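PDB 5LGD: PfEMP1 variant 1 of strain MC from Plasmodium falciparum, which probably binds receptors on host cells as a whole, this chain being a helical segment of that much longer parasite protein. Local coordinates for residues 13-18 / 143-148; 50-55 / 150-155; 68-73 / 83-88. All blocks are in the same frame, centred on the assembly; numbering follows the deposited sequence.

Contact 1: 13-18 / 143-148; sequences MWVHDM and TTIDKL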
loop_
_atom_site.group_PDB
_atom_site.type_symbol
_atom_site.label_atom_id
_atom_site.label_comp_id
_atom_site.label_asym_id
_atom_site.label_seq_id
_atom_site.Cartn_x
_atom_site.Cartn_y
_atom_site.Cartn_z
ATOM N N MET B 13 -19.037 19.152 -16.472
ATOM C CA MET B 13 -20.181 19.618 -17.252
ATOM C C MET B 13 -19.993 21.094 -17.654
ATOM O O MET B 13 -20.286 21.451 -18.790
ATOM C CB MET B 13 -21.461 19.482 -16.411
ATOM C CG MET B 13 -22.728 19.638 -17.224
ATOM S SD MET B 13 -24.013 20.529 -16.330
ATOM C CE MET B 13 -23.172 22.109 -15.979
ATOM N N TRP B 14 -19.560 21.943 -16.716
ATOM C CA TRP B 14 -19.365 23.376 -16.933
ATOM C C TRP B 14 -18.248 23.595 -17.952
ATOM O O TRP B 14 -18.433 24.363 -18.905
ATOM C CB TRP B 14 -19.086 24.111 -15.612
ATOM C CG TRP B 14 -18.947 25.591 -15.779
ATOM C CD1 TRP B 14 -19.906 26.534 -15.543
ATOM C CD2 TRP B 14 -17.776 26.305 -16.211
ATOM N NE1 TRP B 14 -19.412 27.789 -15.822
ATOM C CE2 TRP B 14 -18.113 27.674 -16.254
ATOM C CE3 TRP B 14 -16.474 25.921 -16.578
ATOM C CZ2 TRP B 14 -17.208 28.653 -16.670
ATOM C CZ3 TRP B 14 -15.580 26.900 -16.991
ATOM C CH2 TRP B 14 -15.947 28.246 -17.018
ATOM N N VAL B 15 -17.103 22.933 -17.739
ATOM C CA VAL B 15 -15.920 22.943 -18.612
ATOM C C VAL B 15 -16.336 22.518 -20.040
ATOM O O VAL B 15 -16.055 23.229 -21.008
ATOM C CB VAL B 15 -14.777 22.067 -18.017
ATOM C CG1 VAL B 15 -13.712 21.743 -19.067
ATOM C CG2 VAL B 15 -14.140 22.752 -16.809
ATOM N N HIS B 16 -17.028 21.378 -20.160
ATOM C CA HIS B 16 -17.516 20.878 -21.432
ATOM C C HIS B 16 -18.447 21.893 -22.141
ATOM O O HIS B 16 -18.227 22.230 -23.313
ATOM C CB HIS B 16 -18.252 19.534 -21.203
ATOM C CG HIS B 16 -18.985 19.062 -22.412
ATOM N ND1 HIS B 16 -20.324 19.352 -22.597
ATOM C CD2 HIS B 16 -18.539 18.356 -23.471
ATOM C CE1 HIS B 16 -20.646 18.807 -23.750
ATOM N NE2 HIS B 16 -19.610 18.185 -24.301
ATOM N N ASP B 17 -19.499 22.344 -21.440
ATOM C CA ASP B 17 -20.470 23.301 -21.984
ATOM C C ASP B 17 -19.834 24.666 -22.331
ATOM O O ASP B 17 -20.255 25.280 -23.304
ATOM C CB ASP B 17 -21.649 23.495 -21.004
ATOM C CG ASP B 17 -22.463 22.243 -20.712
ATOM O OD1 ASP B 17 -22.170 21.174 -21.312
ATOM O OD2 ASP B 17 -23.362 22.316 -19.871
ATOM N N MET B 18 -18.811 25.129 -21.577
ATOM C CA MET B 18 -18.214 26.403 -21.955
ATOM C C MET B 18 -17.387 26.236 -23.259
ATOM O O MET B 18 -17.500 27.082 -24.160
ATOM C CB MET B 18 -17.486 27.105 -20.785
ATOM C CG MET B 18 -16.007 26.868 -20.699
ATOM S SD MET B 18 -15.124 28.033 -21.756
ATOM C CE MET B 18 -13.520 27.578 -21.372
ATOM N N THR B 143 -4.755 28.490 -15.394
ATOM C CA THR B 143 -5.035 27.256 -16.179
ATOM C C THR B 143 -5.409 27.481 -17.648
ATOM O O THR B 143 -5.521 28.627 -18.101
ATOM C CB THR B 143 -6.101 26.345 -15.527
ATOM O OG1 THR B 143 -7.417 26.796 -15.870
ATOM C CG2 THR B 143 -5.929 26.187 -14.018
ATOM N N THR B 144 -5.613 26.356 -18.378
ATOM C CA THR B 144 -6.058 26.257 -19.783
ATOM C C THR B 144 -7.347 27.067 -19.997
ATOM O O THR B 144 -7.431 27.837 -20.959
ATOM C CB THR B 144 -6.260 24.771 -20.131
ATOM O OG1 THR B 144 -4.983 24.136 -20.259
ATOM C CG2 THR B 144 -7.082 24.545 -21.408
ATOM N N ILE B 145 -8.342 26.876 -19.086
ATOM C CA ILE B 145 -9.629 27.577 -19.091
ATOM C C ILE B 145 -9.377 29.068 -19.005
ATOM O O ILE B 145 -9.929 29.818 -19.804
ATOM C CB ILE B 145 -10.598 27.038 -17.995
ATOM C CG1 ILE B 145 -10.860 25.505 -18.147
ATOM C CG2 ILE B 145 -11.903 27.830 -17.901
ATOM C CD1 ILE B 145 -11.500 24.991 -19.536
ATOM N N ASP B 146 -8.500 29.490 -18.077
ATOM C CA ASP B 146 -8.103 30.881 -17.883
ATOM C C ASP B 146 -7.419 31.450 -19.163
ATOM O O ASP B 146 -7.801 32.523 -19.633
ATOM C CB ASP B 146 -7.186 30.980 -16.668
ATOM C CG ASP B 146 -7.855 30.553 -15.370
ATOM O OD1 ASP B 146 -8.681 31.333 -14.842
ATOM O OD2 ASP B 146 -7.472 29.491 -14.828
ATOM N N LYS B 147 -6.470 30.694 -19.754
ATOM C CA LYS B 147 -5.774 31.062 -20.995
ATOM C C LYS B 147 -6.806 31.269 -22.108
ATOM O O LYS B 147 -6.756 32.287 -22.808
ATOM C CB LYS B 147 -4.789 29.952 -21.413
ATOM C CG LYS B 147 -3.424 30.030 -20.733
ATOM C CD LYS B 147 -2.309 30.391 -21.730
ATOM C CE LYS B 147 -1.946 29.300 -22.722
ATOM N NZ LYS B 147 -1.158 29.836 -23.865
ATOM N N LEU B 148 -7.774 30.315 -22.230
ATOM C CA LEU B 148 -8.861 30.388 -23.206
ATOM C C LEU B 148 -9.780 31.563 -22.981
ATOM O O LEU B 148 -10.042 32.298 -23.937
ATOM C CB LEU B 148 -9.667 29.084 -23.329
ATOM C CG LEU B 148 -10.726 29.123 -24.427
ATOM C CD1 LEU B 148 -10.088 29.142 -25.804
ATOM C CD2 LEU B 148 -11.668 28.001 -24.302
#
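The Trp14 indole meets Ile145 with its edge: CG2 of Ile145 lies close to the ring plane, 3.9 Å from Trp14 CZ3, and CG2 of Val15 also lies at the ring's edge. Over one face of the indole lies CB of Met18, a turn further along helix 7-29. The indole also meets the Trp63 ring of helix 45-70, the two planes lying nearly parallel. The His16 imidazole takes no part across the helices; it stacks with Tyr103, and its ND1 donates in the ring plane to Asp17 OD1, 2.9 Å away.

Ile145 is the hub. With CG1 beside the backbone N (chi1 -57°), CG2 stands anti to that N and meets the tryptophan, while CD1 lies 4.0 Å from Val15 CG1. Met18 bends at chi2, 85°, and its CE lies 3.8 Å from both CG2 and CD1 of Ile145; the same methyl is 3.5 Å from Leu148 CD2, tighter than usual for two carbons. The segment axes are 12.2 Å apart and run roughly parallel, at 29°, so these side chains bridge a wide gap between two helices of the bundle.

Helix 144-162 starts just here. Thr143 and Asp146 form a capping box: Thr143 N and OG1 approach Asp146 OD2 from opposite faces of its carboxylate.

Across the helices the contact is wholly apolar and buried, so shape rather than polarity fixes it. Trp14 NE1 is hydrogen-bonded to Glu62, and Asp146 reaches Lys67 and Trp63 besides its cap, so helix 45-70 links the two.

Contact 2: 50-55 / 150-155; sequences ISFQKW and QHEQKE. Unlike the reference sequence in segment 50-55: Ser51 (reference Cys).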
loop_
_atom_site.group_PDB
_atom_site.type_symbol
_atom_site.label_atom_id
_atom_site.label_comp_id
_atom_site.label_asym_id
_atom_site.label_seq_id
_atom_site.Cartn_x
_atom_site.Cartn_y
_atom_site.Cartn_z
ATOM N N ILE B 50 -20.889 42.191 -28.736
ATOM C CA ILE B 50 -21.221 42.617 -27.372
ATOM C C ILE B 50 -21.728 41.421 -26.545
ATOM O O ILE B 50 -21.270 41.245 -25.414
ATOM C CB ILE B 50 -22.170 43.851 -27.365
ATOM C CG1 ILE B 50 -21.458 45.062 -27.994
ATOM C CG2 ILE B 50 -22.652 44.185 -25.945
ATOM C CD1 ILE B 50 -22.313 46.125 -28.445
ATOM N N SER B 51 -22.645 40.605 -27.108
ATOM C CA SER B 51 -23.183 39.384 -26.461
ATOM C C SER B 51 -22.068 38.378 -26.183
ATOM O O SER B 51 -22.040 37.770 -25.102
ATOM C CB SER B 51 -24.240 38.716 -27.338
ATOM O OG SER B 51 -25.327 39.595 -27.576
ATOM N N PHE B 52 -21.146 38.217 -27.170
ATOM C CA PHE B 52 -19.981 37.350 -27.057
ATOM C C PHE B 52 -19.057 37.930 -25.949
ATOM O O PHE B 52 -18.646 37.177 -25.078
ATOM C CB PHE B 52 -19.258 37.200 -28.395
ATOM C CG PHE B 52 -17.955 36.432 -28.319
ATOM C CD1 PHE B 52 -17.910 35.153 -27.767
ATOM C CD2 PHE B 52 -16.785 36.967 -28.841
ATOM C CE1 PHE B 52 -16.706 34.455 -27.682
ATOM C CE2 PHE B 52 -15.578 36.263 -28.760
ATOM C CZ PHE B 52 -15.547 35.018 -28.174
ATOM N N GLN B 53 -18.813 39.258 -25.940
ATOM C CA GLN B 53 -18.020 39.925 -24.893
ATOM C C GLN B 53 -18.646 39.705 -23.503
ATOM O O GLN B 53 -17.916 39.451 -22.545
ATOM C CB GLN B 53 -17.854 41.431 -25.168
ATOM C CG GLN B 53 -16.911 42.111 -24.173
ATOM C CD GLN B 53 -16.456 43.455 -24.645
ATOM O OE1 GLN B 53 -17.225 44.424 -24.663
ATOM N NE2 GLN B 53 -15.185 43.551 -25.014
ATOM N N LYS B 54 -19.994 39.809 -23.409
ATOM C CA LYS B 54 -20.771 39.602 -22.180
ATOM C C LYS B 54 -20.550 38.179 -21.668
ATOM O O LYS B 54 -20.220 37.998 -20.493
ATOM C CB LYS B 54 -22.271 39.827 -22.453
ATOM C CG LYS B 54 -23.085 40.252 -21.235
ATOM C CD LYS B 54 -24.572 39.950 -21.414
ATOM C CE LYS B 54 -25.415 40.625 -20.353
ATOM N NZ LYS B 54 -26.859 40.308 -20.516
ATOM N N TRP B 55 -20.730 37.169 -22.564
ATOM C CA TRP B 55 -20.548 35.762 -22.271
ATOM C C TRP B 55 -19.190 35.509 -21.663
ATOM O O TRP B 55 -19.139 34.793 -20.679
ATOM C CB TRP B 55 -20.708 34.931 -23.557
ATOM C CG TRP B 55 -20.458 33.462 -23.393
ATOM C CD1 TRP B 55 -21.319 32.530 -22.891
ATOM C CD2 TRP B 55 -19.280 32.751 -23.785
ATOM N NE1 TRP B 55 -20.755 31.278 -22.961
ATOM C CE2 TRP B 55 -19.510 31.381 -23.526
ATOM C CE3 TRP B 55 -18.043 33.140 -24.328
ATOM C CZ2 TRP B 55 -18.544 30.401 -23.775
ATOM C CZ3 TRP B 55 -17.103 32.159 -24.610
ATOM C CH2 TRP B 55 -17.355 30.810 -24.327
ATOM N N GLN B 150 -9.007 34.308 -21.545
ATOM C CA GLN B 150 -8.179 35.485 -21.849
ATOM C C GLN B 150 -8.188 35.703 -23.374
ATOM O O GLN B 150 -8.420 36.824 -23.843
ATOM C CB GLN B 150 -6.741 35.289 -21.335
ATOM C CG GLN B 150 -6.490 35.907 -19.955
ATOM C CD GLN B 150 -5.771 35.029 -18.955
ATOM O OE1 GLN B 150 -4.789 34.334 -19.259
ATOM N NE2 GLN B 150 -6.201 35.126 -17.704
ATOM N N HIS B 151 -7.992 34.600 -24.141
ATOM C CA HIS B 151 -8.014 34.606 -25.607
ATOM C C HIS B 151 -9.370 35.108 -26.120
ATOM O O HIS B 151 -9.420 35.891 -27.077
ATOM C CB HIS B 151 -7.709 33.203 -26.165
ATOM C CG HIS B 151 -7.943 33.082 -27.639
ATOM N ND1 HIS B 151 -6.959 33.413 -28.550
ATOM C CD2 HIS B 151 -9.060 32.717 -28.309
ATOM C CE1 HIS B 151 -7.497 33.215 -29.740
ATOM N NE2 HIS B 151 -8.760 32.795 -29.647
ATOM N N GLU B 152 -10.454 34.671 -25.465
ATOM C CA GLU B 152 -11.831 35.030 -25.792
ATOM C C GLU B 152 -12.074 36.517 -25.606
ATOM O O GLU B 152 -12.769 37.128 -26.413
ATOM C CB GLU B 152 -12.829 34.174 -24.986
ATOM C CG GLU B 152 -12.856 32.703 -25.388
ATOM C CD GLU B 152 -13.267 32.402 -26.820
ATOM O OE1 GLU B 152 -14.464 32.107 -27.033
ATOM O OE2 GLU B 152 -12.380 32.356 -27.706
ATOM N N GLN B 153 -11.484 37.097 -24.556
ATOM C CA GLN B 153 -11.567 38.521 -24.245
ATOM C C GLN B 153 -10.895 39.356 -25.351
ATOM O O GLN B 153 -11.381 40.436 -25.669
ATOM C CB GLN B 153 -10.917 38.794 -22.889
ATOM C CG GLN B 153 -11.295 40.144 -22.276
ATOM C CD GLN B 153 -12.697 40.130 -21.702
ATOM O OE1 GLN B 153 -12.939 39.614 -20.600
ATOM N NE2 GLN B 153 -13.647 40.716 -22.430
ATOM N N LYS B 154 -9.789 38.837 -25.935
ATOM C CA LYS B 154 -9.037 39.463 -27.025
ATOM C C LYS B 154 -9.774 39.346 -28.342
ATOM O O LYS B 154 -9.715 40.285 -29.122
ATOM C CB LYS B 154 -7.609 38.905 -27.128
ATOM C CG LYS B 154 -6.692 39.426 -26.020
ATOM C CD LYS B 154 -5.638 38.406 -25.604
ATOM C CE LYS B 154 -4.920 38.819 -24.336
ATOM N NZ LYS B 154 -3.853 37.854 -23.955
ATOM N N GLU B 155 -10.482 38.217 -28.591
ATOM C CA GLU B 155 -11.271 38.027 -29.809
ATOM C C GLU B 155 -12.528 38.896 -29.834
ATOM O O GLU B 155 -12.854 39.445 -30.884
ATOM C CB GLU B 155 -11.599 36.556 -30.075
ATOM C CG GLU B 155 -10.398 35.769 -30.578
ATOM C CD GLU B 155 -9.742 36.293 -31.845
ATOM O OE1 GLU B 155 -10.446 36.400 -32.876
ATOM O OE2 GLU B 155 -8.534 36.627 -31.798
#
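Glu152 OE1 is surrounded by two aromatic edges and a hydroxyl: it lies 3.3 Å from Phe52 CZ and 3.6 Å from Trp55 CZ3, near the plane of each ring, and is hydrogen-bonded to Ser22 of helix 7-29. The setting is an antiparallel helix pair in the helical bundle, helix 45-70 against helix 144-162, with segment axes 9.3 Å apart and directions 159° from each other.

The carboxylate stands almost upright against both rings, its plane 78° from that of Phe52 and steeper still against Trp55. Rim hydrogens of both rings thus surround OE1; their partial positive charge is probably favourable to the oxygen, though neither approach is a conventional bond. OE2 forms a salt bridge with Arg26, so the buried acid has partners on both oxygens. Glu152 is placed there by a chain that turns back at chi2, -62°, whereas Phe52 and Trp55 each carry CG anti to the backbone N and swing their rings toward the neighbouring helix. Trp25 of helix 7-29 meets both rings, edge-to-face with Trp55, and extends the aromatic cluster.

On the more open flank Gln53 and Gln153 cross obliquely where the two backbones come closest. The extended Gln53 chain offers CG, 4.0 Å from Gln153 NE2, while the Gln153 chain folds at its second torsion to bring the amide back toward its partner; Val56 and Lys60 also touch Gln153. Beyond the carboxylate, another part of the Phe52 ring edge reaches the backbone: Phe52 CE2 lies 3.8 Å from Glu152 O and 4.2 Å from Glu155 CB.

Contact 3: 68-73 / 83-88; sequences DHFRKQ and DDFLQT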
loop_
_atom_site.group_PDB
_atom_site.type_symbol
_atom_site.label_atom_id
_atom_site.label_comp_id
_atom_site.label_asym_id
_atom_site.label_seq_id
_atom_site.Cartn_x
_atom_site.Cartn_y
_atom_site.Cartn_z
ATOM N N ASP B 68 -12.554 28.580 -6.738
ATOM C CA ASP B 68 -12.642 28.853 -5.305
ATOM C C ASP B 68 -13.100 27.639 -4.513
ATOM O O ASP B 68 -12.506 27.358 -3.473
ATOM C CB ASP B 68 -13.506 30.096 -5.033
ATOM C CG ASP B 68 -12.742 31.400 -5.196
ATOM O OD1 ASP B 68 -11.552 31.454 -4.779
ATOM O OD2 ASP B 68 -13.344 32.384 -5.687
ATOM N N HIS B 69 -14.078 26.867 -5.026
ATOM C CA HIS B 69 -14.517 25.648 -4.332
ATOM C C HIS B 69 -13.466 24.539 -4.466
ATOM O O HIS B 69 -13.295 23.752 -3.534
ATOM C CB HIS B 69 -15.896 25.150 -4.836
ATOM C CG HIS B 69 -16.527 24.176 -3.883
ATOM N ND1 HIS B 69 -16.614 22.835 -4.180
ATOM C CD2 HIS B 69 -16.987 24.370 -2.626
ATOM C CE1 HIS B 69 -17.153 22.258 -3.123
ATOM N NE2 HIS B 69 -17.391 23.139 -2.160
ATOM N N PHE B 70 -12.733 24.504 -5.604
ATOM C CA PHE B 70 -11.669 23.519 -5.859
ATOM C C PHE B 70 -10.546 23.644 -4.834
ATOM O O PHE B 70 -9.958 22.647 -4.426
ATOM C CB PHE B 70 -11.094 23.704 -7.274
ATOM C CG PHE B 70 -10.322 22.523 -7.799
ATOM C CD1 PHE B 70 -8.960 22.403 -7.565
ATOM C CD2 PHE B 70 -10.951 21.538 -8.540
ATOM C CE1 PHE B 70 -8.248 21.321 -8.058
ATOM C CE2 PHE B 70 -10.241 20.446 -9.011
ATOM C CZ PHE B 70 -8.890 20.353 -8.780
ATOM N N ARG B 71 -10.217 24.873 -4.477
ATOM C CA ARG B 71 -9.179 25.212 -3.514
ATOM C C ARG B 71 -9.602 24.867 -2.078
ATOM O O ARG B 71 -8.771 24.905 -1.173
ATOM C CB ARG B 71 -8.789 26.693 -3.643
ATOM C CG ARG B 71 -8.046 26.964 -4.939
ATOM C CD ARG B 71 -7.483 28.373 -4.961
ATOM N NE ARG B 71 -6.922 28.661 -6.279
ATOM C CZ ARG B 71 -7.428 29.530 -7.144
ATOM N NH1 ARG B 71 -6.857 29.705 -8.329
ATOM N NH2 ARG B 71 -8.481 30.269 -6.816
ATOM N N LYS B 72 -10.895 24.526 -1.872
ATOM C CA LYS B 72 -11.399 24.162 -0.550
ATOM C C LYS B 72 -11.350 22.647 -0.298
ATOM O O LYS B 72 -11.644 22.237 0.832
ATOM C CB LYS B 72 -12.790 24.763 -0.288
ATOM C CG LYS B 72 -12.692 26.245 0.037
ATOM C CD LYS B 72 -13.906 27.061 -0.375
ATOM C CE LYS B 72 -13.539 28.530 -0.391
ATOM N NZ LYS B 72 -14.719 29.416 -0.563
ATOM N N GLN B 73 -10.905 21.816 -1.312
ATOM C CA GLN B 73 -10.805 20.355 -1.139
ATOM C C GLN B 73 -9.814 19.946 -0.035
ATOM O O GLN B 73 -8.698 20.474 0.048
ATOM C CB GLN B 73 -10.499 19.631 -2.432
ATOM C CG GLN B 73 -11.498 19.864 -3.561
ATOM C CD GLN B 73 -10.933 19.250 -4.811
ATOM O OE1 GLN B 73 -11.112 18.059 -5.084
ATOM N NE2 GLN B 73 -10.189 20.039 -5.560
ATOM N N ASP B 83 -3.532 24.483 -6.834
ATOM C CA ASP B 83 -3.322 25.149 -8.115
ATOM C C ASP B 83 -2.525 24.271 -9.061
ATOM O O ASP B 83 -2.866 24.199 -10.233
ATOM C CB ASP B 83 -2.698 26.540 -7.918
ATOM C CG ASP B 83 -3.757 27.575 -7.575
ATOM O OD1 ASP B 83 -4.159 27.649 -6.384
ATOM O OD2 ASP B 83 -4.236 28.270 -8.508
ATOM N N ASP B 84 -1.479 23.579 -8.562
ATOM C CA ASP B 84 -0.718 22.615 -9.389
ATOM C C ASP B 84 -1.662 21.475 -9.750
ATOM O O ASP B 84 -1.536 20.864 -10.813
ATOM C CB ASP B 84 0.463 21.999 -8.612
ATOM C CG ASP B 84 1.436 22.993 -8.023
ATOM O OD1 ASP B 84 1.679 24.041 -8.667
ATOM O OD2 ASP B 84 1.994 22.699 -6.940
ATOM N N PHE B 85 -2.600 21.196 -8.841
ATOM C CA PHE B 85 -3.592 20.156 -8.997
ATOM C C PHE B 85 -4.518 20.513 -10.156
ATOM O O PHE B 85 -4.603 19.742 -11.107
ATOM C CB PHE B 85 -4.326 19.929 -7.653
ATOM C CG PHE B 85 -5.356 18.827 -7.549
ATOM C CD1 PHE B 85 -5.498 17.873 -8.566
ATOM C CD2 PHE B 85 -6.199 18.749 -6.450
ATOM C CE1 PHE B 85 -6.439 16.863 -8.461
ATOM C CE2 PHE B 85 -7.157 17.737 -6.361
ATOM C CZ PHE B 85 -7.266 16.810 -7.362
ATOM N N LEU B 86 -5.122 21.709 -10.110
ATOM C CA LEU B 86 -6.007 22.283 -11.124
ATOM C C LEU B 86 -5.322 22.352 -12.501
ATOM O O LEU B 86 -5.935 22.022 -13.515
ATOM C CB LEU B 86 -6.361 23.728 -10.694
ATOM C CG LEU B 86 -7.839 24.106 -10.479
ATOM C CD1 LEU B 86 -8.010 25.579 -10.554
ATOM C CD2 LEU B 86 -8.764 23.464 -11.512
ATOM N N GLN B 87 -4.069 22.840 -12.519
ATOM C CA GLN B 87 -3.270 22.989 -13.712
ATOM C C GLN B 87 -3.017 21.661 -14.383
ATOM O O GLN B 87 -3.219 21.582 -15.581
ATOM C CB GLN B 87 -1.972 23.721 -13.410
ATOM C CG GLN B 87 -1.149 24.081 -14.628
ATOM C CD GLN B 87 -0.273 25.248 -14.301
ATOM O OE1 GLN B 87 -0.470 26.348 -14.813
ATOM N NE2 GLN B 87 0.654 25.052 -13.374
ATOM N N THR B 88 -2.631 20.612 -13.622
ATOM C CA THR B 88 -2.413 19.258 -14.158
ATOM C C THR B 88 -3.706 18.761 -14.822
ATOM O O THR B 88 -3.686 18.273 -15.943
ATOM C CB THR B 88 -1.977 18.303 -13.011
ATOM O OG1 THR B 88 -0.776 18.791 -12.432
ATOM C CG2 THR B 88 -1.766 16.844 -13.476
#
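A charge pair joins Arg71 to Asp83, both only partly buried. The arginine grips the carboxylate side-on with two nitrogens, one to each oxygen: Arg71 NE to Asp83 OD1 at 2.9 Å and Arg71 NH1 to Asp83 OD2 at 3.0 Å, the latter on the syn lone pair. The guanidinium and carboxylate planes are 13° apart. An extended chain from CG to NE carries the arginine across, and Arg71 NH2 has a long salt bridge to Asp68 OD1, 3.9 Å, which makes a three-residue network.

Beside it, aromatic and apolar side chains pack together. The edge of Phe70 points at the face of Phe85, an edge-to-face pair with centroids 5.0 Å apart and planes at 56°. Leu86 CG lies over one face of the Phe70 ring, 3.9 Å from its centroid, a CH-pi contact. The opposite face has Gln73 NE2 over its centre.

A hydrogen bond within the segment holds that amide there: Gln73 NE2 donates to Phe70 O at 2.9 Å, on a carbonyl lone pair, across the type I turn from Phe70 to Gln73.

Gln73 OE1 is hydrogen-bonded to a polar side chain of another protein's chain, which also touches Phe70 and Phe85. The same side chains thus serve both fold and interface, while the two bonds from Arg71 would probably offset the like charge of Asp142 close to Asp83 OD2.

In the fold
Contacts 1 and 2 both use helix 144-162, against helix 7-29 and helix 45-70 respectively; their centres are 14 Å apart and they touch where Met18 O lies 3.5 Å from Trp55 CZ2. Contact 1 is near the middle of the chain. The centres of contacts 1 and 3 are also 14 Å apart, and Thr143 packing on Leu86 and Gln87 joins them. Contacts 2 and 3, on opposite sides of the chain's centre, are 25 Å apart between centres, yet share helix 45-70. The end marked by contact 3 meets the other protein; at contact 2, the side chain of Trp55 is about 5 Å from a bound Tris molecule, probably from crystallisation.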